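Local coordinates for pesticidal crystal protein Cry2Aa (Bacillus thuringiensis serovar kurstaki, PDB 1I5P) that binds to midgut epithelial cells of mosquito and moth larvae and promotes their colloid-osmotic lysis, at residues 144-149 with 198-203; 375-380 with 397-402; 489-494 with 539-544. All coordinates share one frame; numbering follows the deposited sequence.

Interaction 1: 144-149 with 198-203; sequences LSITSS and WGISAA
Ile146 packs against Trp198, near the start of helix 145-160 and at the end of helix 195-198. Followed outward, Ile146 CB lies 3.6 Å from Trp198 O. At CB the chain forks. CG2 stands anti to the backbone N, which turns it toward Trp198, and does most of the touching. Ile146 CG2 comes within 3.4 Å of Trp198 O and 3.7 Å of Trp198 CB, and it also meets the CD1 tip of Ile200. On the other branch CG1 passes near Trp198 O, and Ile146 CD1 lies 3.7 Å from that oxygen, a little further from Trp198 CB, and just reaches the start of the indole at CG. The two side chains cross at about a right angle, and most of the indole leads away from this contact.

Two waters supply the polar links. One donates to Trp198 O at 2.7 Å and accepts a weak bond from Thr147 N. The other lies 2.9 Å from Thr147 OG1 and accepts from Ser201 N. Thr147 OG1 also touches Ile200 CD1 at 3.7 Å. Gly199, with positive phi, ends helix 195-198 in a Schellman motif. Ser201 then takes the N-cap position of helix 202-232, so the chain changes helix within a few residues.

The contact lies in the N-terminal helical bundle, the domain that forms pores in three-domain Cry toxins. Helix 107-135 packs against both segments. Its Phe134 touches Ile146, and its Val131 touches Trp198. Helix 145-160 starts at this end of the bundle, beside the turn that joins helix 195-198 to helix 202-232.

Interaction 2: 375-380 with 397-402; sequences RSWLDS and SFQTTL
Ser397 and Trp377 form a hydrogen-bonded pair in an antiparallel sheet of the middle domain, the beta prism of this toxin. Strands 397-400 and 373-377 are the two inner strands of four. Ser397 N donates to Trp377 O, and Trp377 N donates back to Ser397 O, both at 3.0 Å. Ser397 OG is also near the indole, but it bonds to Cys406 O on the next strand.

Phe398 follows, in a non-hydrogen-bonded pair with Ser376. Its ring touches Ser376, with Phe398 CD2 3.5 Å from Ser376 CB. Further out, Phe398 CZ meets Leu378 CD2 at 4.1 Å. Leu464 of strand 462-469 and Ile426 of strand 422-430 pack on Phe398, so this face is buried.

Gln399 turns to the face that carries Trp377 and Arg375. Gln399 N donates to Arg375 O at 2.9 Å, in the carbonyl plane, and Gln399 O accepts the longer bond from Arg375 N. Arg375 CG rests over one face of the Trp377 indole, toward the rim, while its guanidinium reaches Asp45 and Ser415.

The side chain of Gln399 is extended, with CG anti to the backbone N (chi1 -178°). This takes it obliquely across the benzo end of the indole. Gln399 CB lies at the edge, in the ring plane, 3.6 Å from Trp377 CZ3. The amide is turned 55° to the indole. Gln399 OE1 accepts from Arg405 and lies 3.5 Å from Trp377 CH2.

Interaction 3: 489-494 with 539-544; sequences EDYTGF and NGNSYN
Residues 490-494 and 539-543 run in diverging directions, and their CA atoms come nearest at Tyr491 and Asn541, 6.4 Å from each other. Tyr491 is the centre of an inverse gamma turn, closed by a weak bond from Thr492 N to Asp490 O. Strand 493-496 begins just after it. On the other side Asn539 makes an Asx turn, with Asn539 OD1 accepting from Asn541 N at 3.0 Å. Gly540, with positive phi, occupies the middle of that turn.

Tyr543 is the central side chain. Tyr543 OH donates to Thr492 O at 2.8 Å, from above the carbonyl plane. Tyr543 OH also accepts from Asn539 ND2, at 2.8 Å and almost straight. Two bonds therefore hold the phenol end and limit its movement.

Both faces of the Tyr543 ring are covered by ring edges. Tyr491 comes edge-on to one face, with the planes at 61°. Phe494 comes edge-on to the opposite face, nearly perpendicular at 86°. The three rings form an aromatic cluster in the C-terminal domain, a lectin-like beta sandwich with jelly-roll topology. Strand 617-626 pairs with both strands here, and its Phe624 stacks on Phe494 and touches Tyr543.

Tyr491 CG is anti to the backbone N (chi1 -167°), which sends the ring along the second segment. The ring passes Asn541, whose CB and CG both lie 3.6 Å from Tyr491 CD1. The amide of Asn541 is tilted against that ring. At the far end Tyr491 OH donates to Ser542 O at 2.7 Å, nearly along the C=O axis, and accepts from Thr627 N.

The three contacts follow one another along the chain and fall in the helical bundle, the beta prism and the beta sandwich. None touches another. Interactions 2 and 3 come nearest, with about 17 Å between closest atoms, while interactions 1 and 2 lie on opposite sides of the chain's centre. Interaction 2 is buried; interactions 1 and 3 are partly buried. Interaction 2 joins adjacent strands of one sheet by direct backbone bonds. In interaction 3 tyrosine hydroxyls bond to backbone carbonyls instead, and a third strand links the two segments. Interaction 1 buries the least surface, and its polar links across the segments run through water.

Interaction 1: 144-149 with 198-203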
# COMPACT_ATOMS: atom_id res chain seq x y z
N LEU A 144 -30.16 5.41 -30.68
CA LEU A 144 -29.02 4.51 -30.48
C LEU A 144 -27.79 5.36 -30.13
O LEU A 144 -26.65 4.96 -30.36
CB LEU A 144 -28.77 3.70 -31.76
CG LEU A 144 -28.81 2.17 -31.69
CD1 LEU A 144 -29.83 1.69 -30.65
CD2 LEU A 144 -29.15 1.62 -33.07
N SER A 145 -28.07 6.52 -29.56
CA SER A 145 -27.05 7.47 -29.18
C SER A 145 -26.12 7.04 -28.06
O SER A 145 -25.33 7.85 -27.58
CB SER A 145 -27.70 8.81 -28.81
OG SER A 145 -28.29 9.43 -29.94
N ILE A 146 -26.20 5.79 -27.61
CA ILE A 146 -25.27 5.38 -26.56
C ILE A 146 -23.87 5.46 -27.13
O ILE A 146 -22.99 6.09 -26.56
CB ILE A 146 -25.55 3.96 -26.03
CG1 ILE A 146 -26.66 4.02 -24.97
CG2 ILE A 146 -24.27 3.36 -25.45
CD1 ILE A 146 -26.69 2.83 -24.03
N THR A 147 -23.67 4.81 -28.27
CA THR A 147 -22.37 4.84 -28.93
C THR A 147 -22.01 6.30 -29.18
O THR A 147 -20.84 6.69 -29.10
CB THR A 147 -22.42 4.09 -30.29
OG1 THR A 147 -22.53 2.68 -30.06
CG2 THR A 147 -21.16 4.38 -31.11
N SER A 148 -23.03 7.10 -29.46
CA SER A 148 -22.86 8.52 -29.71
C SER A 148 -22.49 9.26 -28.42
O SER A 148 -21.70 10.20 -28.43
CB SER A 148 -24.15 9.11 -30.28
OG SER A 148 -24.12 10.52 -30.27
N SER A 149 -23.07 8.82 -27.31
CA SER A 149 -22.79 9.43 -26.01
C SER A 149 -21.39 9.03 -25.56
O SER A 149 -20.70 9.78 -24.88
CB SER A 149 -23.82 8.97 -24.97
OG SER A 149 -25.13 9.34 -25.34
N TRP A 198 -25.05 -2.21 -23.96
CA TRP A 198 -25.21 -0.85 -24.45
C TRP A 198 -25.32 -0.73 -25.97
O TRP A 198 -25.49 0.37 -26.50
CB TRP A 198 -24.04 0.02 -23.96
CG TRP A 198 -24.05 0.25 -22.47
CD1 TRP A 198 -24.96 -0.22 -21.57
CD2 TRP A 198 -23.10 1.01 -21.72
NE1 TRP A 198 -24.64 0.20 -20.30
CE2 TRP A 198 -23.50 0.96 -20.37
CE3 TRP A 198 -21.94 1.73 -22.06
CZ2 TRP A 198 -22.79 1.60 -19.35
CZ3 TRP A 198 -21.23 2.37 -21.05
CH2 TRP A 198 -21.66 2.30 -19.71
N GLY A 199 -25.24 -1.86 -26.66
CA GLY A 199 -25.34 -1.84 -28.11
C GLY A 199 -24.05 -1.42 -28.80
O GLY A 199 -24.07 -0.97 -29.94
N ILE A 200 -22.93 -1.57 -28.10
CA ILE A 200 -21.63 -1.20 -28.64
C ILE A 200 -21.22 -2.16 -29.76
O ILE A 200 -21.38 -3.37 -29.63
CB ILE A 200 -20.55 -1.23 -27.52
CG1 ILE A 200 -20.89 -0.19 -26.45
CG2 ILE A 200 -19.17 -0.98 -28.11
CD1 ILE A 200 -21.02 1.23 -26.98
N SER A 201 -20.69 -1.61 -30.85
CA SER A 201 -20.26 -2.43 -31.98
C SER A 201 -18.97 -3.17 -31.65
O SER A 201 -18.26 -2.82 -30.71
CB SER A 201 -20.03 -1.57 -33.22
OG SER A 201 -18.83 -0.82 -33.11
N ALA A 202 -18.67 -4.18 -32.45
CA ALA A 202 -17.46 -4.97 -32.26
C ALA A 202 -16.23 -4.10 -32.49
O ALA A 202 -15.24 -4.23 -31.79
CB ALA A 202 -17.46 -6.15 -33.22
N ALA A 203 -16.32 -3.22 -33.48
CA ALA A 203 -15.21 -2.33 -33.82
C ALA A 203 -14.92 -1.37 -32.67
O ALA A 203 -13.77 -1.10 -32.35
CB ALA A 203 -15.53 -1.56 -35.09
O HOH W 1 -20.21 1.40 -31.28
O HOH W 2 -25.82 2.14 -28.54

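Interaction 2: 375-380 with 397-402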
# COMPACT_ATOMS: atom_id res chain seq x y z
N ARG A 375 -2.65 0.68 15.61
CA ARG A 375 -2.33 2.08 15.89
C ARG A 375 -1.02 2.23 16.66
O ARG A 375 -0.73 1.44 17.56
CB ARG A 375 -3.50 2.68 16.69
CG ARG A 375 -3.44 4.19 16.89
CD ARG A 375 -4.65 4.65 17.70
NE ARG A 375 -5.93 4.50 16.98
CZ ARG A 375 -6.48 5.46 16.24
NH1 ARG A 375 -5.87 6.63 16.10
NH2 ARG A 375 -7.66 5.26 15.66
N SER A 376 -0.24 3.25 16.31
CA SER A 376 1.04 3.50 16.99
C SER A 376 1.24 4.97 17.35
O SER A 376 0.66 5.86 16.73
CB SER A 376 2.20 3.05 16.11
OG SER A 376 2.27 3.85 14.93
N TRP A 377 2.06 5.21 18.37
CA TRP A 377 2.43 6.55 18.83
C TRP A 377 3.96 6.54 18.78
O TRP A 377 4.60 5.77 19.48
CB TRP A 377 1.97 6.79 20.27
CG TRP A 377 0.48 6.92 20.41
CD1 TRP A 377 -0.24 8.08 20.45
CD2 TRP A 377 -0.47 5.86 20.51
NE1 TRP A 377 -1.58 7.80 20.57
CE2 TRP A 377 -1.75 6.45 20.61
CE3 TRP A 377 -0.36 4.46 20.52
CZ2 TRP A 377 -2.92 5.68 20.72
CZ3 TRP A 377 -1.52 3.70 20.64
CH2 TRP A 377 -2.78 4.32 20.73
N LEU A 378 4.53 7.39 17.94
CA LEU A 378 5.98 7.42 17.77
C LEU A 378 6.64 8.77 18.00
O LEU A 378 7.86 8.90 17.87
CB LEU A 378 6.30 6.95 16.35
CG LEU A 378 5.60 5.65 15.92
CD1 LEU A 378 5.67 5.51 14.40
CD2 LEU A 378 6.26 4.47 16.61
N ASP A 379 5.84 9.77 18.34
CA ASP A 379 6.35 11.12 18.56
C ASP A 379 7.25 11.24 19.79
O ASP A 379 7.17 10.45 20.73
CB ASP A 379 5.18 12.11 18.72
CG ASP A 379 4.40 12.30 17.42
OD1 ASP A 379 4.80 11.74 16.38
OD2 ASP A 379 3.39 13.03 17.46
N SER A 380 8.11 12.25 19.75
CA SER A 380 9.01 12.56 20.85
C SER A 380 8.72 14.02 21.18
O SER A 380 8.06 14.71 20.40
CB SER A 380 10.47 12.43 20.43
OG SER A 380 10.83 13.48 19.55
N SER A 397 4.78 3.42 21.31
CA SER A 397 3.70 2.59 21.84
C SER A 397 2.82 2.05 20.72
O SER A 397 2.75 2.61 19.63
CB SER A 397 2.86 3.41 22.82
OG SER A 397 1.72 2.69 23.25
N PHE A 398 2.14 0.94 21.00
CA PHE A 398 1.28 0.32 20.01
C PHE A 398 0.00 -0.21 20.64
O PHE A 398 -0.01 -0.60 21.81
CB PHE A 398 2.03 -0.81 19.29
CG PHE A 398 3.33 -0.38 18.67
CD1 PHE A 398 4.48 -0.26 19.45
CD2 PHE A 398 3.40 -0.05 17.31
CE1 PHE A 398 5.68 0.17 18.88
CE2 PHE A 398 4.60 0.38 16.74
CZ PHE A 398 5.74 0.50 17.53
N GLN A 399 -1.07 -0.23 19.86
CA GLN A 399 -2.35 -0.70 20.34
C GLN A 399 -2.96 -1.66 19.32
O GLN A 399 -2.84 -1.46 18.11
CB GLN A 399 -3.27 0.50 20.58
CG GLN A 399 -4.63 0.19 21.13
CD GLN A 399 -5.36 1.45 21.54
OE1 GLN A 399 -4.94 2.14 22.48
NE2 GLN A 399 -6.43 1.78 20.84
N THR A 400 -3.61 -2.70 19.83
CA THR A 400 -4.22 -3.74 19.00
C THR A 400 -5.69 -3.48 18.71
O THR A 400 -6.28 -2.55 19.25
CB THR A 400 -4.11 -5.10 19.69
OG1 THR A 400 -4.96 -5.13 20.84
CG2 THR A 400 -2.67 -5.36 20.14
N THR A 401 -6.27 -4.30 17.84
CA THR A 401 -7.68 -4.20 17.48
C THR A 401 -8.45 -4.18 18.78
O THR A 401 -9.56 -3.65 18.87
CB THR A 401 -8.14 -5.40 16.64
OG1 THR A 401 -7.73 -6.62 17.29
CG2 THR A 401 -7.52 -5.35 15.25
N LEU A 402 -7.86 -4.80 19.79
CA LEU A 402 -8.43 -4.82 21.12
C LEU A 402 -7.71 -3.61 21.70
O LEU A 402 -6.52 -3.42 21.44
CB LEU A 402 -8.04 -6.09 21.85
CG LEU A 402 -8.89 -6.50 23.05
CD1 LEU A 402 -8.20 -7.64 23.78
CD2 LEU A 402 -9.09 -5.31 23.98

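Interaction 3: 489-494 with 539-544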
# COMPACT_ATOMS: atom_id res chain seq x y z
N GLU A 489 -13.72 -17.18 0.07
CA GLU A 489 -14.67 -18.22 0.43
C GLU A 489 -15.42 -18.72 -0.80
O GLU A 489 -15.74 -19.90 -0.91
CB GLU A 489 -15.67 -17.68 1.46
CG GLU A 489 -15.12 -16.53 2.28
CD GLU A 489 -15.02 -16.85 3.76
OE1 GLU A 489 -14.34 -17.83 4.13
OE2 GLU A 489 -15.63 -16.10 4.56
N ASP A 490 -15.70 -17.81 -1.74
CA ASP A 490 -16.42 -18.18 -2.95
C ASP A 490 -15.49 -18.22 -4.16
O ASP A 490 -14.27 -18.17 -4.01
CB ASP A 490 -17.58 -17.22 -3.20
CG ASP A 490 -17.13 -15.77 -3.31
OD1 ASP A 490 -17.99 -14.91 -3.61
OD2 ASP A 490 -15.93 -15.48 -3.11
N TYR A 491 -16.06 -18.31 -5.36
CA TYR A 491 -15.26 -18.36 -6.57
C TYR A 491 -14.82 -16.98 -7.05
O TYR A 491 -15.26 -16.49 -8.09
CB TYR A 491 -16.03 -19.07 -7.69
CG TYR A 491 -15.15 -19.44 -8.88
CD1 TYR A 491 -13.77 -19.59 -8.73
CD2 TYR A 491 -15.71 -19.68 -10.13
CE1 TYR A 491 -12.97 -19.96 -9.80
CE2 TYR A 491 -14.91 -20.06 -11.22
CZ TYR A 491 -13.54 -20.20 -11.04
OH TYR A 491 -12.73 -20.59 -12.08
N THR A 492 -13.93 -16.38 -6.27
CA THR A 492 -13.39 -15.06 -6.58
C THR A 492 -11.87 -15.19 -6.72
O THR A 492 -11.24 -15.98 -6.02
CB THR A 492 -13.69 -14.07 -5.43
OG1 THR A 492 -15.11 -13.98 -5.24
CG2 THR A 492 -13.13 -12.69 -5.76
N GLY A 493 -11.29 -14.41 -7.64
CA GLY A 493 -9.85 -14.44 -7.82
C GLY A 493 -9.17 -13.72 -6.67
O GLY A 493 -9.84 -13.06 -5.88
N PHE A 494 -7.86 -13.84 -6.56
CA PHE A 494 -7.13 -13.18 -5.48
C PHE A 494 -5.65 -13.04 -5.79
O PHE A 494 -5.10 -13.79 -6.60
CB PHE A 494 -7.32 -13.94 -4.17
CG PHE A 494 -6.76 -15.34 -4.18
CD1 PHE A 494 -5.56 -15.63 -3.53
CD2 PHE A 494 -7.43 -16.37 -4.83
CE1 PHE A 494 -5.04 -16.92 -3.53
CE2 PHE A 494 -6.91 -17.67 -4.84
CZ PHE A 494 -5.72 -17.94 -4.19
N ASN A 539 -9.71 -23.11 -1.60
CA ASN A 539 -11.15 -23.06 -1.43
C ASN A 539 -11.82 -24.07 -2.36
O ASN A 539 -13.04 -24.06 -2.52
CB ASN A 539 -11.66 -21.66 -1.72
CG ASN A 539 -11.24 -21.17 -3.09
OD1 ASN A 539 -10.67 -21.93 -3.88
ND2 ASN A 539 -11.52 -19.90 -3.39
N GLY A 540 -11.02 -24.92 -2.99
CA GLY A 540 -11.56 -25.92 -3.88
C GLY A 540 -11.84 -25.46 -5.30
O GLY A 540 -12.37 -26.21 -6.11
N ASN A 541 -11.49 -24.22 -5.62
CA ASN A 541 -11.74 -23.71 -6.96
C ASN A 541 -10.52 -23.74 -7.87
O ASN A 541 -9.38 -23.74 -7.41
CB ASN A 541 -12.27 -22.27 -6.89
CG ASN A 541 -13.65 -22.19 -6.27
OD1 ASN A 541 -14.56 -22.92 -6.68
ND2 ASN A 541 -13.81 -21.31 -5.30
N SER A 542 -10.78 -23.77 -9.18
CA SER A 542 -9.71 -23.77 -10.16
C SER A 542 -9.54 -22.37 -10.72
O SER A 542 -10.51 -21.68 -11.01
CB SER A 542 -10.01 -24.75 -11.29
OG SER A 542 -9.62 -26.07 -10.92
N TYR A 543 -8.29 -21.95 -10.87
CA TYR A 543 -7.99 -20.63 -11.39
C TYR A 543 -6.87 -20.65 -12.41
O TYR A 543 -6.08 -21.60 -12.47
CB TYR A 543 -7.53 -19.69 -10.26
CG TYR A 543 -8.50 -19.47 -9.11
CD1 TYR A 543 -8.55 -20.36 -8.04
CD2 TYR A 543 -9.33 -18.35 -9.10
CE1 TYR A 543 -9.43 -20.13 -6.96
CE2 TYR A 543 -10.21 -18.12 -8.03
CZ TYR A 543 -10.25 -19.01 -6.97
OH TYR A 543 -11.13 -18.78 -5.93
N ASN A 544 -6.80 -19.60 -13.21
CA ASN A 544 -5.70 -19.45 -14.16
C ASN A 544 -4.70 -18.63 -13.36
O ASN A 544 -5.04 -17.57 -12.81
CB ASN A 544 -6.11 -18.66 -15.40
CG ASN A 544 -6.78 -19.52 -16.44
OD1 ASN A 544 -6.35 -20.65 -16.69
ND2 ASN A 544 -7.82 -18.99 -17.07